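PDB 4DQA: uncharacterized protein from Bacteroides ovatus, which is of unknown function but, as a two-domain protein with a concanavalin A-like lectin/glucanase domain, probably binds carbohydrate. Local coordinates for residues V74-T79 with L111-H116; I169-F174 with L189-A194; G196-K201 with N211-K216. All coordinates share one frame; numbering follows the deposited sequence.

Contact 1. Residues V74-T79 with L111-H116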
ATOM      1  N   VAL A  74     -23.637  -2.424 -11.133  1.00 26.11           N
ATOM      2  CA  VAL A  74     -23.713  -2.940 -12.491  1.00 25.29           C
ATOM      3  C   VAL A  74     -25.133  -2.829 -13.053  1.00 25.35           C
ATOM      4  O   VAL A  74     -26.090  -3.271 -12.424  1.00 27.51           O
ATOM      5  CB  VAL A  74     -23.319  -4.424 -12.529  1.00 26.41           C
ATOM      6  CG1 VAL A  74     -23.450  -4.979 -13.910  1.00 25.71           C
ATOM      7  CG2 VAL A  74     -21.900  -4.600 -12.020  1.00 30.53           C
ATOM      8  N   LYS A  75     -25.252  -2.209 -14.224  1.00 22.23           N
ATOM      9  CA  LYS A  75     -26.526  -2.150 -14.934  0.50 22.94           C
ATOM     10  C   LYS A  75     -26.349  -2.627 -16.369  1.00 23.88           C
ATOM     11  O   LYS A  75     -25.402  -2.259 -17.043  1.00 25.70           O
ATOM     12  CB  LYS A  75     -27.095  -0.730 -14.901  0.50 27.01           C
ATOM     13  CG  LYS A  75     -27.583  -0.309 -13.519  0.50 24.52           C
ATOM     14  N   LEU A  76     -27.259  -3.476 -16.824  1.00 22.52           N
ATOM     15  CA  LEU A  76     -27.211  -3.983 -18.185  1.00 19.01           C
ATOM     16  C   LEU A  76     -28.294  -3.255 -18.968  1.00 19.53           C
ATOM     17  O   LEU A  76     -29.397  -3.009 -18.443  1.00 23.18           O
ATOM     18  CB  LEU A  76     -27.503  -5.478 -18.249  1.00 21.35           C
ATOM     19  CG  LEU A  76     -26.692  -6.404 -17.343  1.00 29.20           C
ATOM     20  CD1 LEU A  76     -26.996  -7.844 -17.671  1.00 28.46           C
ATOM     21  CD2 LEU A  76     -25.249  -6.151 -17.504  1.00 27.66           C
ATOM     22  N   SER A  77     -28.024  -2.946 -20.227  1.00 19.67           N
ATOM     23  CA  SER A  77     -29.051  -2.296 -21.033  1.00 20.62           C
ATOM     24  C   SER A  77     -30.279  -3.203 -21.166  1.00 23.87           C
ATOM     25  O   SER A  77     -31.425  -2.734 -21.174  1.00 21.52           O
ATOM     26  CB  SER A  77     -28.505  -1.924 -22.396  1.00 17.76           C
ATOM     27  OG  SER A  77     -27.939  -3.015 -23.080  1.00 20.00           O
ATOM     28  N   SER A  78     -30.002  -4.496 -21.292  1.00 18.37           N
ATOM     29  CA  SER A  78     -31.021  -5.526 -21.119  0.50 16.71           C
ATOM     30  C   SER A  78     -30.316  -6.789 -20.667  1.00 16.25           C
ATOM     31  O   SER A  78     -29.117  -6.949 -20.841  1.00 18.03           O
ATOM     32  CB  SER A  78     -31.779  -5.778 -22.407  0.50 22.53           C
ATOM     33  OG  SER A  78     -30.925  -6.346 -23.370  0.50 23.06           O
ATOM     34  N   THR A  79     -31.066  -7.659 -20.016  1.00 16.06           N
ATOM     35  CA  THR A  79     -30.550  -8.911 -19.499  0.50 15.08           C
ATOM     36  C   THR A  79     -30.494  -9.954 -20.614  1.00 16.05           C
ATOM     37  O   THR A  79     -29.678 -10.875 -20.597  1.00 16.66           O
ATOM     38  CB  THR A  79     -31.458  -9.385 -18.353  0.50 17.85           C
ATOM     39  OG1 THR A  79     -31.414  -8.420 -17.291  0.50 21.50           O
ATOM     40  CG2 THR A  79     -31.017 -10.722 -17.817  0.50 14.80           C
ATOM     41  N   LEU A 111     -15.217  -8.032 -12.747  1.00 19.09           N
ATOM     42  CA  LEU A 111     -16.632  -8.295 -12.929  1.00 17.37           C
ATOM     43  C   LEU A 111     -16.731  -9.512 -13.843  1.00 17.57           C
ATOM     44  O   LEU A 111     -16.407  -9.422 -15.030  1.00 17.96           O
ATOM     45  CB  LEU A 111     -17.327  -7.089 -13.575  1.00 20.13           C
ATOM     46  CG  LEU A 111     -18.807  -7.305 -13.895  1.00 21.53           C
ATOM     47  CD1 LEU A 111     -19.587  -7.497 -12.629  1.00 25.72           C
ATOM     48  CD2 LEU A 111     -19.366  -6.126 -14.690  1.00 25.61           C
ATOM     49  N   PRO A 112     -17.170 -10.654 -13.306  1.00 15.43           N
ATOM     50  CA  PRO A 112     -17.322 -11.853 -14.122  1.00 15.58           C
ATOM     51  C   PRO A 112     -18.753 -11.953 -14.594  1.00 18.60           C
ATOM     52  O   PRO A 112     -19.653 -11.905 -13.761  1.00 18.74           O
ATOM     53  CB  PRO A 112     -16.985 -12.983 -13.150  1.00 17.51           C
ATOM     54  CG  PRO A 112     -17.420 -12.462 -11.807  1.00 18.60           C
ATOM     55  CD  PRO A 112     -17.280 -10.948 -11.866  1.00 18.01           C
HETATM   56  N   MSE A 113     -18.957 -12.020 -15.905  1.00 15.91           N
HETATM   57  CA  MSE A 113     -20.300 -12.133 -16.461  1.00 16.08           C
HETATM   58  C   MSE A 113     -20.537 -13.528 -17.025  1.00 16.50           C
HETATM   59  O   MSE A 113     -19.733 -14.039 -17.786  1.00 17.57           O
HETATM   60  CB  MSE A 113     -20.479 -11.129 -17.589  1.00 16.48           C
HETATM   61  CG  MSE A 113     -20.262  -9.673 -17.215  1.00 20.50           C
HETATM   62 SE   MSE A 113     -21.610  -9.061 -15.947  0.75 25.36          SE
HETATM   63  CE  MSE A 113     -23.175  -9.761 -16.726  1.00 18.34           C
ATOM     64  N   ARG A 114     -21.663 -14.121 -16.659  1.00 14.52           N
ATOM     65  CA  ARG A 114     -22.057 -15.417 -17.150  1.00 13.63           C
ATOM     66  C   ARG A 114     -23.044 -15.268 -18.269  1.00 16.26           C
ATOM     67  O   ARG A 114     -23.902 -14.395 -18.223  1.00 16.13           O
ATOM     68  CB  ARG A 114     -22.714 -16.214 -16.025  1.00 18.27           C
ATOM     69  CG  ARG A 114     -23.083 -17.623 -16.420  1.00 21.79           C
ATOM     70  CD  ARG A 114     -23.473 -18.425 -15.211  1.00 40.45           C
ATOM     71  NE  ARG A 114     -22.347 -18.786 -14.348  1.00 49.78           N
ATOM     72  CZ  ARG A 114     -21.643 -19.913 -14.460  1.00 49.69           C
ATOM     73  NH1 ARG A 114     -21.919 -20.777 -15.435  1.00 54.45           N
ATOM     74  NH2 ARG A 114     -20.665 -20.181 -13.592  1.00 35.92           N
ATOM     75  N   VAL A 115     -22.926 -16.127 -19.277  1.00 13.29           N
ATOM     76  CA  VAL A 115     -23.947 -16.216 -20.316  1.00 13.71           C
ATOM     77  C   VAL A 115     -24.773 -17.485 -20.114  1.00 14.29           C
ATOM     78  O   VAL A 115     -24.263 -18.538 -19.683  1.00 15.82           O
ATOM     79  CB  VAL A 115     -23.344 -16.137 -21.756  1.00 12.80           C
ATOM     80  CG1 VAL A 115     -22.408 -17.316 -22.026  1.00 15.61           C
ATOM     81  CG2 VAL A 115     -24.444 -16.076 -22.815  1.00 15.00           C
ATOM     82  N   HIS A 116     -26.059 -17.379 -20.438  1.00 13.68           N
ATOM     83  CA  HIS A 116     -27.046 -18.434 -20.344  1.00 14.66           C
ATOM     84  C   HIS A 116     -27.779 -18.488 -21.690  1.00 14.75           C
ATOM     85  O   HIS A 116     -27.772 -17.510 -22.456  1.00 15.96           O
ATOM     86  CB  HIS A 116     -28.102 -18.098 -19.279  1.00 13.62           C
ATOM     87  CG  HIS A 116     -27.557 -17.699 -17.951  1.00 14.64           C
ATOM     88  ND1 HIS A 116     -27.150 -18.605 -16.998  1.00 18.74           N
ATOM     89  CD2 HIS A 116     -27.352 -16.473 -17.415  1.00 16.22           C
ATOM     90  CE1 HIS A 116     -26.703 -17.952 -15.939  1.00 18.48           C
ATOM     91  NE2 HIS A 116     -26.843 -16.658 -16.156  1.00 17.66           N
TER

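Contact 2. Residues I169-F174 with L189-A194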
ATOM      1  N   ILE A 169      11.130   8.004   2.664  1.00 11.32           N
ATOM      2  CA  ILE A 169      11.901   9.221   2.913  1.00 10.49           C
ATOM      3  C   ILE A 169      12.515   9.746   1.632  1.00  9.59           C
ATOM      4  O   ILE A 169      12.793   9.026   0.685  1.00 11.53           O
ATOM      5  CB  ILE A 169      13.033   9.015   3.961  1.00 11.05           C
ATOM      6  CG1 ILE A 169      14.105   8.067   3.425  1.00 13.72           C
ATOM      7  CG2 ILE A 169      12.430   8.522   5.267  1.00 12.60           C
ATOM      8  CD1 ILE A 169      15.326   8.005   4.328  1.00 15.71           C
ATOM      9  N   ASN A 170      12.718  11.060   1.636  1.00 10.28           N
ATOM     10  CA  ASN A 170      13.366  11.767   0.544  1.00 11.75           C
ATOM     11  C   ASN A 170      14.179  12.878   1.166  1.00 11.94           C
ATOM     12  O   ASN A 170      13.635  13.829   1.725  1.00 12.59           O
ATOM     13  CB  ASN A 170      12.324  12.324  -0.423  1.00 12.45           C
ATOM     14  CG  ASN A 170      12.941  12.919  -1.662  1.00 15.22           C
ATOM     15  OD1 ASN A 170      13.979  13.563  -1.590  1.00 14.33           O
ATOM     16  ND2 ASN A 170      12.329  12.670  -2.815  1.00 17.30           N
ATOM     17  N   VAL A 171      15.497  12.734   1.104  1.00 11.63           N
ATOM     18  CA  VAL A 171      16.397  13.632   1.809  1.00 11.24           C
ATOM     19  C   VAL A 171      16.761  14.853   0.964  1.00 12.93           C
ATOM     20  O   VAL A 171      17.205  14.716  -0.184  1.00 13.37           O
ATOM     21  CB  VAL A 171      17.697  12.881   2.162  1.00 13.12           C
ATOM     22  CG1 VAL A 171      18.639  13.772   2.936  1.00 14.06           C
ATOM     23  CG2 VAL A 171      17.390  11.645   2.972  1.00 15.34           C
ATOM     24  N   ASP A 172      16.598  16.045   1.547  1.00 11.83           N
ATOM     25  CA  ASP A 172      17.016  17.266   0.881  1.00 13.48           C
ATOM     26  C   ASP A 172      18.535  17.442   0.932  1.00 14.13           C
ATOM     27  O   ASP A 172      19.181  17.806  -0.073  1.00 14.66           O
ATOM     28  CB  ASP A 172      16.337  18.492   1.499  1.00 12.78           C
ATOM     29  CG  ASP A 172      14.867  18.625   1.107  1.00 16.55           C
ATOM     30  OD1 ASP A 172      14.481  18.179   0.013  1.00 18.88           O
ATOM     31  OD2 ASP A 172      14.111  19.226   1.891  1.00 19.35           O
ATOM     32  N   TYR A 173      19.092  17.233   2.120  1.00 11.78           N
ATOM     33  CA  TYR A 173      20.529  17.242   2.332  1.00 12.34           C
ATOM     34  C   TYR A 173      20.866  16.520   3.619  1.00 12.40           C
ATOM     35  O   TYR A 173      20.035  16.386   4.520  1.00 12.27           O
ATOM     36  CB  TYR A 173      21.087  18.665   2.373  1.00 12.83           C
ATOM     37  CG  TYR A 173      20.605  19.584   3.470  1.00 14.57           C
ATOM     38  CD1 TYR A 173      19.477  20.357   3.298  1.00 16.09           C
ATOM     39  CD2 TYR A 173      21.351  19.751   4.634  1.00 15.44           C
ATOM     40  CE1 TYR A 173      19.079  21.263   4.279  1.00 15.91           C
ATOM     41  CE2 TYR A 173      20.970  20.662   5.615  1.00 16.81           C
ATOM     42  CZ  TYR A 173      19.837  21.402   5.433  1.00 17.29           C
ATOM     43  OH  TYR A 173      19.523  22.330   6.425  1.00 18.44           O
ATOM     44  N   PHE A 174      22.107  16.051   3.692  1.00 13.74           N
ATOM     45  CA  PHE A 174      22.603  15.318   4.837  1.00 13.32           C
ATOM     46  C   PHE A 174      23.514  16.212   5.661  1.00 13.85           C
ATOM     47  O   PHE A 174      24.495  16.776   5.160  1.00 15.76           O
ATOM     48  CB  PHE A 174      23.424  14.091   4.399  1.00 13.21           C
ATOM     49  CG  PHE A 174      22.656  13.077   3.599  1.00 13.92           C
ATOM     50  CD1 PHE A 174      21.892  12.097   4.210  1.00 15.08           C
ATOM     51  CD2 PHE A 174      22.734  13.089   2.214  1.00 17.52           C
ATOM     52  CE1 PHE A 174      21.164  11.189   3.446  1.00 16.09           C
ATOM     53  CE2 PHE A 174      22.031  12.179   1.457  1.00 20.46           C
ATOM     54  CZ  PHE A 174      21.259  11.228   2.054  1.00 16.56           C
ATOM     55  N   LEU A 189      16.599   5.018  14.519  1.00 14.29           N
ATOM     56  CA  LEU A 189      16.997   4.891  13.128  1.00 12.61           C
ATOM     57  C   LEU A 189      17.345   6.272  12.604  1.00 13.09           C
ATOM     58  O   LEU A 189      16.557   7.231  12.721  1.00 13.04           O
ATOM     59  CB  LEU A 189      15.870   4.267  12.309  1.00 14.72           C
ATOM     60  CG  LEU A 189      16.142   4.050  10.821  1.00 14.89           C
ATOM     61  CD1 LEU A 189      17.207   2.991  10.655  1.00 16.70           C
ATOM     62  CD2 LEU A 189      14.847   3.647  10.111  1.00 17.31           C
ATOM     63  N   ARG A 190      18.571   6.389  12.096  1.00 12.90           N
ATOM     64  CA  ARG A 190      19.080   7.667  11.617  1.00 12.47           C
ATOM     65  C   ARG A 190      19.899   7.454  10.361  1.00 14.43           C
ATOM     66  O   ARG A 190      20.152   6.320   9.940  1.00 14.62           O
ATOM     67  CB  ARG A 190      19.934   8.321  12.703  1.00 14.06           C
ATOM     68  CG  ARG A 190      21.199   7.565  13.050  1.00 15.31           C
ATOM     69  CD  ARG A 190      21.856   8.121  14.321  1.00 16.56           C
ATOM     70  NE  ARG A 190      23.118   7.457  14.633  1.00 15.78           N
ATOM     71  CZ  ARG A 190      23.720   7.534  15.821  1.00 16.45           C
ATOM     72  NH1 ARG A 190      23.174   8.247  16.807  1.00 19.03           N
ATOM     73  NH2 ARG A 190      24.846   6.887  16.019  1.00 18.80           N
ATOM     74  N   ILE A 191      20.303   8.567   9.753  1.00 13.00           N
ATOM     75  CA  ILE A 191      21.257   8.516   8.647  1.00 12.65           C
ATOM     76  C   ILE A 191      22.446   9.332   9.102  1.00 13.24           C
ATOM     77  O   ILE A 191      22.329  10.539   9.365  1.00 12.96           O
ATOM     78  CB  ILE A 191      20.711   9.108   7.337  1.00 11.66           C
ATOM     79  CG1 ILE A 191      19.300   8.579   7.051  1.00 17.70           C
ATOM     80  CG2 ILE A 191      21.661   8.738   6.221  1.00 15.56           C
ATOM     81  CD1 ILE A 191      18.611   9.274   5.896  1.00 20.17           C
ATOM     82  N   GLY A 192      23.583   8.662   9.243  1.00 13.09           N
ATOM     83  CA  GLY A 192      24.820   9.304   9.616  1.00 13.26           C
ATOM     84  C   GLY A 192      25.111   9.442  11.090  1.00 14.52           C
ATOM     85  O   GLY A 192      24.212   9.609  11.911  1.00 14.30           O
ATOM     86  N   ASP A 193      26.393   9.373  11.414  1.00 15.20           N
ATOM     87  CA  ASP A 193      26.871   9.922  12.693  1.00 14.73           C
ATOM     88  C   ASP A 193      28.297  10.415  12.475  1.00 16.97           C
ATOM     89  O   ASP A 193      29.246   9.985  13.141  1.00 19.15           O
ATOM     90  CB  ASP A 193      26.806   8.886  13.812  1.00 15.35           C
ATOM     91  CG  ASP A 193      27.125   9.498  15.169  1.00 18.48           C
ATOM     92  OD1 ASP A 193      26.705  10.655  15.411  1.00 19.79           O
ATOM     93  OD2 ASP A 193      27.787   8.827  15.980  1.00 22.05           O
ATOM     94  N   ALA A 194      28.466  11.307  11.511  1.00 15.44           N
ATOM     95  CA  ALA A 194      29.807  11.617  11.012  1.00 16.46           C
ATOM     96  C   ALA A 194      30.698  12.329  12.007  1.00 22.60           C
ATOM     97  O   ALA A 194      31.940  12.284  11.872  1.00 25.45           O
ATOM     98  CB  ALA A 194      29.700  12.411   9.720  1.00 21.51           C
TER

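Contact 3. Residues G196-K201 with N211-K216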
ATOM      1  N   GLY A 196      31.219  11.294  14.837  1.00 29.91           N
ATOM      2  CA  GLY A 196      31.901  10.199  15.508  1.00 34.98           C
ATOM      3  C   GLY A 196      32.982   9.551  14.662  1.00 40.94           C
ATOM      4  O   GLY A 196      33.725   8.678  15.135  1.00 44.68           O
ATOM      5  N   GLY A 197      33.068   9.967  13.405  1.00 30.28           N
ATOM      6  CA  GLY A 197      34.175   9.593  12.541  1.00 38.81           C
ATOM      7  C   GLY A 197      34.120   8.162  12.048  1.00 37.98           C
ATOM      8  O   GLY A 197      35.085   7.681  11.454  1.00 44.73           O
ATOM      9  N   ILE A 198      32.994   7.485  12.277  1.00 29.37           N
ATOM     10  CA  ILE A 198      32.849   6.097  11.864  1.00 35.43           C
ATOM     11  C   ILE A 198      31.759   5.946  10.810  1.00 27.59           C
ATOM     12  O   ILE A 198      31.973   5.314   9.773  1.00 34.22           O
ATOM     13  CB  ILE A 198      32.507   5.183  13.058  1.00 40.69           C
ATOM     14  CG1 ILE A 198      33.631   5.206  14.093  1.00 50.66           C
ATOM     15  CG2 ILE A 198      32.286   3.764  12.583  1.00 43.15           C
ATOM     16  CD1 ILE A 198      34.950   4.737  13.549  1.00 55.53           C
ATOM     17  N   THR A 199      30.588   6.523  11.075  1.00 23.71           N
ATOM     18  CA  THR A 199      29.442   6.356  10.192  1.00 18.89           C
ATOM     19  C   THR A 199      29.265   7.583   9.294  1.00 17.12           C
ATOM     20  O   THR A 199      28.921   8.665   9.757  1.00 18.37           O
ATOM     21  CB  THR A 199      28.174   6.152  11.023  1.00 17.37           C
ATOM     22  OG1 THR A 199      28.357   5.000  11.852  1.00 21.25           O
ATOM     23  CG2 THR A 199      26.965   5.954  10.132  1.00 18.19           C
ATOM     24  N   PRO A 200      29.482   7.418   7.984  1.00 15.70           N
ATOM     25  CA  PRO A 200      29.345   8.546   7.052  1.00 14.52           C
ATOM     26  C   PRO A 200      27.963   9.161   7.094  1.00 14.92           C
ATOM     27  O   PRO A 200      26.991   8.465   7.428  1.00 15.19           O
ATOM     28  CB  PRO A 200      29.650   7.915   5.688  1.00 21.59           C
ATOM     29  CG  PRO A 200      30.458   6.714   6.016  1.00 21.94           C
ATOM     30  CD  PRO A 200      29.887   6.186   7.294  1.00 18.26           C
ATOM     31  N   LYS A 201      27.887  10.449   6.745  1.00 16.02           N
ATOM     32  CA  LYS A 201      26.679  11.263   6.909  1.00 13.85           C
ATOM     33  C   LYS A 201      25.461  10.720   6.176  1.00 14.74           C
ATOM     34  O   LYS A 201      24.333  11.017   6.529  1.00 14.20           O
ATOM     35  CB  LYS A 201      26.930  12.681   6.402  1.00 15.57           C
ATOM     36  CG  LYS A 201      27.193  12.756   4.893  1.00 19.10           C
ATOM     37  CD  LYS A 201      27.556  14.167   4.402  1.00 21.38           C
ATOM     38  CE  LYS A 201      27.881  14.118   2.882  1.00 39.09           C
ATOM     39  NZ  LYS A 201      28.256  15.435   2.266  1.00 46.28           N
ATOM     40  N   ASN A 211      24.369  -1.073  17.985  1.00 25.29           N
ATOM     41  CA  ASN A 211      24.328  -0.386  16.699  1.00 24.93           C
ATOM     42  C   ASN A 211      24.866  -1.198  15.541  1.00 23.00           C
ATOM     43  O   ASN A 211      25.691  -2.101  15.733  1.00 26.74           O
ATOM     44  CB  ASN A 211      25.113   0.924  16.791  1.00 28.34           C
ATOM     45  CG  ASN A 211      26.593   0.695  16.969  1.00 38.57           C
ATOM     46  OD1 ASN A 211      27.087   0.561  18.093  1.00 38.08           O
ATOM     47  ND2 ASN A 211      27.309   0.618  15.860  1.00 28.50           N
ATOM     48  N   TYR A 212      24.386  -0.887  14.346  1.00 21.56           N
ATOM     49  CA  TYR A 212      25.005  -1.346  13.117  1.00 20.07           C
ATOM     50  C   TYR A 212      24.525  -0.478  11.978  1.00 22.04           C
ATOM     51  O   TYR A 212      23.596   0.310  12.139  1.00 19.10           O
ATOM     52  CB  TYR A 212      24.717  -2.829  12.846  1.00 21.67           C
ATOM     53  CG  TYR A 212      23.275  -3.183  12.525  1.00 22.27           C
ATOM     54  CD1 TYR A 212      22.341  -3.357  13.537  1.00 20.46           C
ATOM     55  CD2 TYR A 212      22.868  -3.391  11.216  1.00 22.69           C
ATOM     56  CE1 TYR A 212      21.022  -3.706  13.247  1.00 20.42           C
ATOM     57  CE2 TYR A 212      21.542  -3.742  10.911  1.00 22.79           C
ATOM     58  CZ  TYR A 212      20.630  -3.888  11.931  1.00 21.10           C
ATOM     59  OH  TYR A 212      19.326  -4.258  11.630  1.00 21.70           O
ATOM     60  N   ARG A 213      25.169  -0.606  10.831  1.00 21.49           N
ATOM     61  CA  ARG A 213      24.912   0.274   9.705  1.00 19.12           C
ATOM     62  C   ARG A 213      25.019  -0.425   8.364  1.00 22.04           C
ATOM     63  O   ARG A 213      25.551  -1.544   8.255  1.00 22.82           O
ATOM     64  CB  ARG A 213      25.884   1.457   9.746  1.00 20.77           C
ATOM     65  CG  ARG A 213      27.341   1.058   9.565  1.00 21.51           C
ATOM     66  CD  ARG A 213      28.182   2.320   9.435  1.00 27.35           C
ATOM     67  NE  ARG A 213      29.626   2.128   9.404  1.00 34.44           N
ATOM     68  CZ  ARG A 213      30.301   1.719   8.335  1.00 45.30           C
ATOM     69  NH1 ARG A 213      29.638   1.381   7.217  1.00 34.40           N
ATOM     70  NH2 ARG A 213      31.635   1.606   8.399  1.00 37.92           N
ATOM     71  N   VAL A 214      24.487   0.224   7.337  1.00 20.62           N
ATOM     72  CA  VAL A 214      24.594  -0.274   5.976  1.00 22.94           C
ATOM     73  C   VAL A 214      25.970   0.007   5.354  1.00 23.66           C
ATOM     74  O   VAL A 214      26.855   0.562   6.017  1.00 23.47           O
ATOM     75  CB  VAL A 214      23.488   0.296   5.087  1.00 19.50           C
ATOM     76  CG1 VAL A 214      22.126  -0.071   5.686  1.00 20.64           C
ATOM     77  CG2 VAL A 214      23.631   1.822   4.945  1.00 20.46           C
ATOM     78  N   THR A 215      26.148  -0.384   4.093  1.00 24.66           N
ATOM     79  CA  THR A 215      27.448  -0.291   3.448  1.00 23.30           C
ATOM     80  C   THR A 215      27.444   0.487   2.112  1.00 24.23           C
ATOM     81  O   THR A 215      28.423   0.472   1.381  1.00 26.77           O
ATOM     82  CB  THR A 215      28.054  -1.710   3.275  1.00 29.93           C
ATOM     83  OG1 THR A 215      27.142  -2.524   2.564  1.00 27.99           O
ATOM     84  CG2 THR A 215      28.296  -2.357   4.634  1.00 33.08           C
ATOM     85  N   LYS A 216      26.343   1.199   1.836  1.00 22.27           N
ATOM     86  CA  LYS A 216      26.202   2.046   0.656  0.50 24.18           C
ATOM     87  C   LYS A 216      25.481   3.330   1.085  1.00 18.63           C
ATOM     88  O   LYS A 216      24.652   3.249   1.959  1.00 21.82           O
ATOM     89  CB  LYS A 216      25.333   1.341  -0.385  0.50 32.13           C
ATOM     90  CG  LYS A 216      25.837  -0.027  -0.802  0.50 39.94           C
ATOM     91  CD  LYS A 216      24.919  -0.637  -1.849  0.50 39.04           C
ATOM     92  CE  LYS A 216      23.639  -1.157  -1.230  0.50 33.40           C
ATOM     93  NZ  LYS A 216      23.781  -2.529  -0.666  0.50 31.43           N
TER

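Contact 1. Residues V74-T79 with L111-H116
Val-74 and Leu-111 meet tip to tip, and two residues further along each segment Leu-76 and Met-113, a selenomethionine, make a second contact. Everything that touches here is apolar. In the first pair the work is done by branched ends: Val-74 CG2 sits 3.8 Å from Leu-111 CD1 and 4.0 Å from Leu-111 CD2, so one methyl rests against both arms of the leucine fork. The valine puts CG2 there by holding its other methyl, CG1, anti to the backbone N (chi1 178°). The second pair is looser. Met-113 curls, with its three torsions all turned the same way, and offers its terminal CE, which lies 4.2 Å from Leu-76 CD2. The two backbones run in roughly the same sense but stay well apart, with 8.9 Å between Val-74 CA and Leu-111 CA. The pair of sheets facing each other here is consistent with the beta-sandwich of an E-set domain, and the contact is only partly buried. Strand 74-76 is an outermost strand of one sheet and packs beside Leu-97 and Val-95 of strand 93-97; strand 107-117 belongs to the other sheet, where strands 43-49 and 128-135 flank it, the latter bringing Phe-131 and Phe-133.

Contact 2. Residues I169-F174 with L189-A194
Ile-191 reaches into a group formed by Ile-169, Val-171 and Phe-174, an apolar contact inside the concanavalin A-like beta-sandwich domain. Its two branches divide the task. Ile-191 CD1 goes to the aliphatic pair: it meets Ile-169 CD1 tip to tip at 3.9 Å, and lies 4.0 Å from Val-171 CG2 as the isoleucine and the valine slide past each other in opposite directions. Ile-191 CG2 goes to the aromatic ring, 3.7 Å from Phe-174 CE1 and only slightly farther from Phe-174 CD1, approaching at a slant. With CG2 anti to the backbone N and CG1 beside that nitrogen (chi1 -47°), Ile-191 can serve both at once.

The ring is itself seated by its own segment. Val-171 CG1 lies 3.6 Å above the plane of Phe-174, over the ring centre, while CG2 of that valine is the methyl turned to Ile-191. One residue therefore supports both halves of the contact.

Further out, Ile-180 of strand 178-180 packs on both Ile-169 and Ile-191, and Leu-204 also touches Ile-191. The chain turns a corner at Ile-191, whose carbonyl O accepts a hydrogen bond from Asn-178 ND2; Gly-192 follows with a positive phi of 88°, a backbone shape that suits glycine. Just before that corner Arg-190 forms a salt bridge through NE with Glu-205 OE1. Beyond it comes Asp-193: Arg-190 NH2 lies 3.5 Å from Asp-193 OD2, which stands well out of the guanidinium plane, so charge alone links the two and no N-H is aimed at the oxygen.

Contact 3. Residues G196-K201 with N211-K216
The guanidinium of Arg-213 lies near Ile-198 and Thr-199, whose oxygens approach it obliquely, while Val-214 O lies almost in its plane, only 11° out. The setting is a small antiparallel sheet of the concanavalin A-like domain: strand 212-213 is an outermost strand beside 203-208, and the short, weakly bonded strand 199-200 passes over it. Neither oblique oxygen is bonded to the arginine. Ile-198 O is 4.0 Å from Arg-213 NH2, too far for a hydrogen bond, and Thr-199 OG1 has its partner elsewhere, in Glu-205 OE2.

The closest touching is done by the aliphatic part of the arginine. Arg-213 CD lies 3.6 Å from Thr-199 OG1 and 3.9 Å from Thr-199 CG2, so the methylene rests against both branches of the threonine as the two side chains slide past each other in opposite directions. Arg-213 sets off with CG between its backbone N and carbonyl carbon (chi1 65°) and is then extended as far as NE, which carries the charged end beyond the threonine to the Ile-198 peptide. Ile-198 CG2 comes within 4.5 Å of Arg-213 NE.

Arg-213 also packs on Tyr-203 and on Glu-205, the same glutamate that holds Thr-199 OG1 and pairs with Arg-190. Tyr-212, the residue before it in the strand, points away from segment 196-201, and its OH is hydrogen-bonded to Thr-237 OG1. The guanidinium is finally tied back to its own segment: Arg-213 NH1 donates to Val-214 O over 3.1 Å, with an N-H...O angle of 140°.

From the N terminus, contact 1 comes first and closes a loop wholly within the N-terminal domain, joining its two sheets. The chain then passes into the concanavalin A-like domain, where contact 2 closes a short loop between strand 163-171 and strands 187-190 and 192-193; contact 3 follows, spanning strand 203-208. The three are in series; none nests or crosses. Contact 1 lies about 55 Å from contact 2 and about 61 Å from contact 3, centre to centre, but the latter two are only about 11 Å apart. They touch directly: Asp-193 N and Thr-199 O, 3.1 Å apart, probably hydrogen-bond, and Lys-201 O packs against Ile-191 and Phe-174.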